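Long-range contact in chloramphenicol acetyltransferase (PDB 6PXA), which probably transfers the acetyl group of acetyl-CoA to the 3-hydroxyl of chloramphenicol: residues A152-Y161 / V164-F175. Numbering follows the deposited sequence.
Sequences AVITKNVAPY and VVGNNVVVKKRF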
loop_
_atom_site.group_PDB
_atom_site.type_symbol
_atom_site.label_atom_id
_atom_site.label_comp_id
_atom_site.label_asym_id
_atom_site.label_seq_id
_atom_site.Cartn_x
_atom_site.Cartn_y
_atom_site.Cartn_z
ATOM N N ALA B 152 4.218 3.209 -6.273
ATOM C CA ALA B 152 5.627 2.906 -6.447
ATOM C C ALA B 152 6.368 2.960 -5.110
ATOM O O ALA B 152 5.990 3.683 -4.185
ATOM C CB ALA B 152 6.270 3.885 -7.429
ATOM N N VAL B 153 7.396 2.140 -4.996
ATOM C CA VAL B 153 8.247 2.104 -3.810
ATOM C C VAL B 153 9.658 2.459 -4.280
ATOM O O VAL B 153 10.352 1.648 -4.917
ATOM C CB VAL B 153 8.196 0.749 -3.105
ATOM C CG1 VAL B 153 9.121 0.765 -1.841
ATOM C CG2 VAL B 153 6.748 0.403 -2.731
ATOM N N ILE B 154 10.063 3.689 -4.018
ATOM C CA ILE B 154 11.254 4.285 -4.619
ATOM C C ILE B 154 12.388 4.176 -3.607
ATOM O O ILE B 154 12.340 4.802 -2.539
ATOM C CB ILE B 154 10.996 5.739 -5.023
ATOM C CG1 ILE B 154 9.813 5.769 -5.988
ATOM C CG2 ILE B 154 12.224 6.339 -5.680
ATOM C CD1 ILE B 154 10.096 5.020 -7.314
ATOM N N THR B 155 13.376 3.334 -3.907
ATOM C CA THR B 155 14.519 3.171 -3.011
ATOM C C THR B 155 15.841 3.568 -3.645
ATOM O O THR B 155 16.863 3.546 -2.956
ATOM C CB THR B 155 14.643 1.717 -2.528
ATOM O OG1 THR B 155 14.863 0.873 -3.659
ATOM C CG2 THR B 155 13.392 1.268 -1.808
ATOM N N LYS B 156 15.850 3.905 -4.929
ATOM C CA LYS B 156 17.035 4.315 -5.661
ATOM C C LYS B 156 16.781 5.701 -6.229
ATOM O O LYS B 156 15.626 6.123 -6.350
ATOM C CB LYS B 156 17.331 3.325 -6.788
ATOM C CG LYS B 156 17.321 1.878 -6.337
ATOM C CD LYS B 156 17.795 0.966 -7.459
ATOM C CE LYS B 156 18.002 -0.463 -6.957
ATOM N NZ LYS B 156 18.555 -1.333 -8.034
ATOM N N ASN B 157 17.857 6.400 -6.592
ATOM C CA ASN B 157 17.718 7.671 -7.299
ATOM C C ASN B 157 16.989 7.493 -8.631
ATOM O O ASN B 157 17.144 6.485 -9.324
ATOM C CB ASN B 157 19.095 8.309 -7.555
ATOM C CG ASN B 157 19.743 8.789 -6.288
ATOM O OD1 ASN B 157 19.053 9.063 -5.299
ATOM N ND2 ASN B 157 21.070 8.888 -6.293
ATOM N N VAL B 158 16.213 8.512 -9.001
ATOM C CA VAL B 158 15.409 8.516 -10.223
ATOM C C VAL B 158 15.973 9.579 -11.159
ATOM O O VAL B 158 16.052 10.760 -10.792
ATOM C CB VAL B 158 13.924 8.762 -9.910
ATOM C CG1 VAL B 158 13.096 8.927 -11.185
ATOM C CG2 VAL B 158 13.380 7.611 -9.070
ATOM N N ALA B 159 16.395 9.152 -12.357
ATOM C CA ALA B 159 16.964 10.067 -13.330
ATOM C C ALA B 159 15.913 11.071 -13.799
ATOM O O ALA B 159 14.726 10.758 -13.827
ATOM C CB ALA B 159 17.514 9.305 -14.538
ATOM N N PRO B 160 16.338 12.281 -14.186
ATOM C CA PRO B 160 15.388 13.291 -14.668
ATOM C C PRO B 160 14.525 12.777 -15.810
ATOM O O PRO B 160 15.013 12.138 -16.748
ATOM C CB PRO B 160 16.296 14.432 -15.141
ATOM C CG PRO B 160 17.579 14.226 -14.450
ATOM C CD PRO B 160 17.723 12.763 -14.196
ATOM N N TYR B 161 13.235 13.108 -15.735
ATOM C CA TYR B 161 12.243 12.794 -16.767
ATOM C C TYR B 161 12.043 11.294 -16.951
ATOM O O TYR B 161 11.534 10.855 -17.996
ATOM C CB TYR B 161 12.602 13.472 -18.090
ATOM C CG TYR B 161 12.429 14.963 -17.987
ATOM C CD1 TYR B 161 11.183 15.551 -18.162
ATOM C CD2 TYR B 161 13.502 15.777 -17.657
ATOM C CE1 TYR B 161 11.016 16.916 -18.043
ATOM C CE2 TYR B 161 13.352 17.135 -17.529
ATOM C CZ TYR B 161 12.112 17.696 -17.716
ATOM O OH TYR B 161 11.993 19.046 -17.577
ATOM N N VAL B 164 8.720 5.930 -13.283
ATOM C CA VAL B 164 9.123 4.812 -12.428
ATOM C C VAL B 164 7.898 4.303 -11.689
ATOM O O VAL B 164 7.149 5.092 -11.103
ATOM C CB VAL B 164 10.239 5.208 -11.436
ATOM C CG1 VAL B 164 10.843 3.966 -10.725
ATOM C CG2 VAL B 164 11.334 6.005 -12.152
ATOM N N VAL B 165 7.691 2.990 -11.723
ATOM C CA VAL B 165 6.567 2.354 -11.039
ATOM C C VAL B 165 7.090 1.187 -10.210
ATOM O O VAL B 165 8.210 0.718 -10.392
ATOM C CB VAL B 165 5.473 1.840 -12.010
ATOM C CG1 VAL B 165 5.001 2.944 -12.948
ATOM C CG2 VAL B 165 6.021 0.703 -12.868
ATOM N N GLY B 166 6.227 0.697 -9.319
ATOM C CA GLY B 166 6.533 -0.536 -8.621
ATOM C C GLY B 166 7.861 -0.473 -7.893
ATOM O O GLY B 166 8.246 0.552 -7.308
ATOM N N ASN B 167 8.600 -1.578 -7.977
ATOM C CA ASN B 167 9.878 -1.744 -7.275
ATOM C C ASN B 167 11.028 -1.147 -8.114
ATOM O O ASN B 167 11.853 -1.844 -8.717
ATOM C CB ASN B 167 10.074 -3.227 -6.957
ATOM C CG ASN B 167 11.352 -3.525 -6.167
ATOM O OD1 ASN B 167 12.010 -2.627 -5.635
ATOM N ND2 ASN B 167 11.701 -4.807 -6.096
ATOM N N ASN B 168 11.054 0.189 -8.163
ATOM C CA ASN B 168 12.062 0.963 -8.920
ATOM C C ASN B 168 12.127 0.585 -10.389
ATOM O O ASN B 168 13.217 0.526 -10.969
ATOM C CB ASN B 168 13.467 0.825 -8.330
ATOM C CG ASN B 168 13.547 1.310 -6.920
ATOM O OD1 ASN B 168 13.424 2.510 -6.659
ATOM N ND2 ASN B 168 13.758 0.380 -5.988
ATOM N N VAL B 169 10.982 0.318 -11.018
ATOM C CA VAL B 169 10.976 -0.071 -12.424
ATOM C C VAL B 169 10.833 1.192 -13.263
ATOM O O VAL B 169 9.805 1.875 -13.209
ATOM C CB VAL B 169 9.861 -1.075 -12.751
ATOM C CG1 VAL B 169 9.990 -1.479 -14.213
ATOM C CG2 VAL B 169 9.979 -2.304 -11.845
ATOM N N VAL B 170 11.874 1.505 -14.024
ATOM C CA VAL B 170 11.852 2.613 -14.970
ATOM C C VAL B 170 11.175 2.112 -16.246
ATOM O O VAL B 170 11.732 1.286 -16.971
ATOM C CB VAL B 170 13.271 3.120 -15.255
ATOM C CG1 VAL B 170 13.234 4.372 -16.131
ATOM C CG2 VAL B 170 14.019 3.352 -13.944
ATOM N N VAL B 171 9.989 2.630 -16.549
ATOM C CA VAL B 171 9.241 2.098 -17.687
ATOM C C VAL B 171 9.444 2.898 -18.964
ATOM O O VAL B 171 9.190 2.363 -20.059
ATOM C CB VAL B 171 7.732 1.988 -17.383
ATOM C CG1 VAL B 171 7.509 1.197 -16.116
ATOM C CG2 VAL B 171 7.107 3.369 -17.277
ATOM N N LYS B 172 9.881 4.150 -18.865
ATOM C CA LYS B 172 10.210 4.977 -20.022
ATOM C C LYS B 172 10.811 6.284 -19.528
ATOM O O LYS B 172 10.779 6.603 -18.334
ATOM C CB LYS B 172 8.998 5.284 -20.892
ATOM C CG LYS B 172 7.873 5.994 -20.166
ATOM C CD LYS B 172 6.770 6.384 -21.146
ATOM C CE LYS B 172 7.328 7.315 -22.220
ATOM N NZ LYS B 172 6.271 8.066 -22.950
ATOM N N LYS B 173 11.363 7.034 -20.475
ATOM C CA LYS B 173 11.717 8.434 -20.291
ATOM C C LYS B 173 10.728 9.277 -21.090
ATOM O O LYS B 173 10.322 8.885 -22.183
ATOM C CB LYS B 173 13.163 8.698 -20.735
ATOM C CG LYS B 173 14.181 7.923 -19.895
ATOM C CD LYS B 173 15.589 8.493 -20.020
ATOM C CE LYS B 173 15.875 9.494 -18.914
ATOM N NZ LYS B 173 17.264 10.051 -18.990
ATOM N N ARG B 174 10.285 10.400 -20.520
ATOM C CA ARG B 174 9.205 11.159 -21.155
ATOM C C ARG B 174 9.617 11.678 -22.526
ATOM O O ARG B 174 8.779 11.776 -23.429
ATOM C CB ARG B 174 8.772 12.318 -20.257
ATOM C CG ARG B 174 8.040 11.910 -18.971
ATOM C CD ARG B 174 7.965 13.070 -17.983
ATOM N NE ARG B 174 7.150 14.181 -18.472
ATOM C CZ ARG B 174 7.208 15.431 -18.010
ATOM N NH1 ARG B 174 8.048 15.772 -17.042
ATOM N NH2 ARG B 174 6.423 16.359 -18.529
ATOM N N PHE B 175 10.898 12.030 -22.701
ATOM C CA PHE B 175 11.389 12.602 -23.951
ATOM C C PHE B 175 12.720 11.970 -24.338
ATOM O O PHE B 175 13.377 11.299 -23.532
ATOM C CB PHE B 175 11.545 14.126 -23.839
ATOM C CG PHE B 175 10.342 14.802 -23.256
ATOM C CD1 PHE B 175 9.216 15.013 -24.028
ATOM C CD2 PHE B 175 10.331 15.205 -21.927
ATOM C CE1 PHE B 175 8.103 15.636 -23.496
ATOM C CE2 PHE B 175 9.217 15.824 -21.383
ATOM C CZ PHE B 175 8.096 16.032 -22.177
HETATM O O HOH W 1 13.900 4.194 -8.386
#
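Both methyls of Val164 pack on the 152-161 segment: CG1 meets Ile154 CD1, while Val164 CG2 lies 3.5 Å from Val158 CG1, the two valines running past each other in opposite directions. At the turn that follows, Gly166 O accepts a hydrogen bond from Val153 N (2.9 Å). After the inverse gamma turn centred on Asn167, the carboxamide of Asn168 fastens the 155-156 bend. Asn168 OD1 takes Thr155 N in the carbonyl plane on a lone pair (2.9 Å) and, from above that plane, Lys156 N at a longer 3.3 Å. Asn168 ND2 donates to Thr155 OG1; with chi1 near 62° the hydroxyl is tucked between its own N and C, turned to the amide. Farther on, Arg174 N binds Tyr161 O (2.9 Å), and Arg174 NH1 lies 3.3 Å from Tyr161 CE1 while bonding Gly145 O. Tyr161 CD1 meets the edge of the Phe175 ring, 3.8 Å from Phe175 CE2. The hairpin of strands 162-165 and 169-173 thus closes the end of the left-handed parallel beta-helix; Ile154 and Val158 pack on Ile148 of strand 147-148, and helix 177-186 lies against Tyr161.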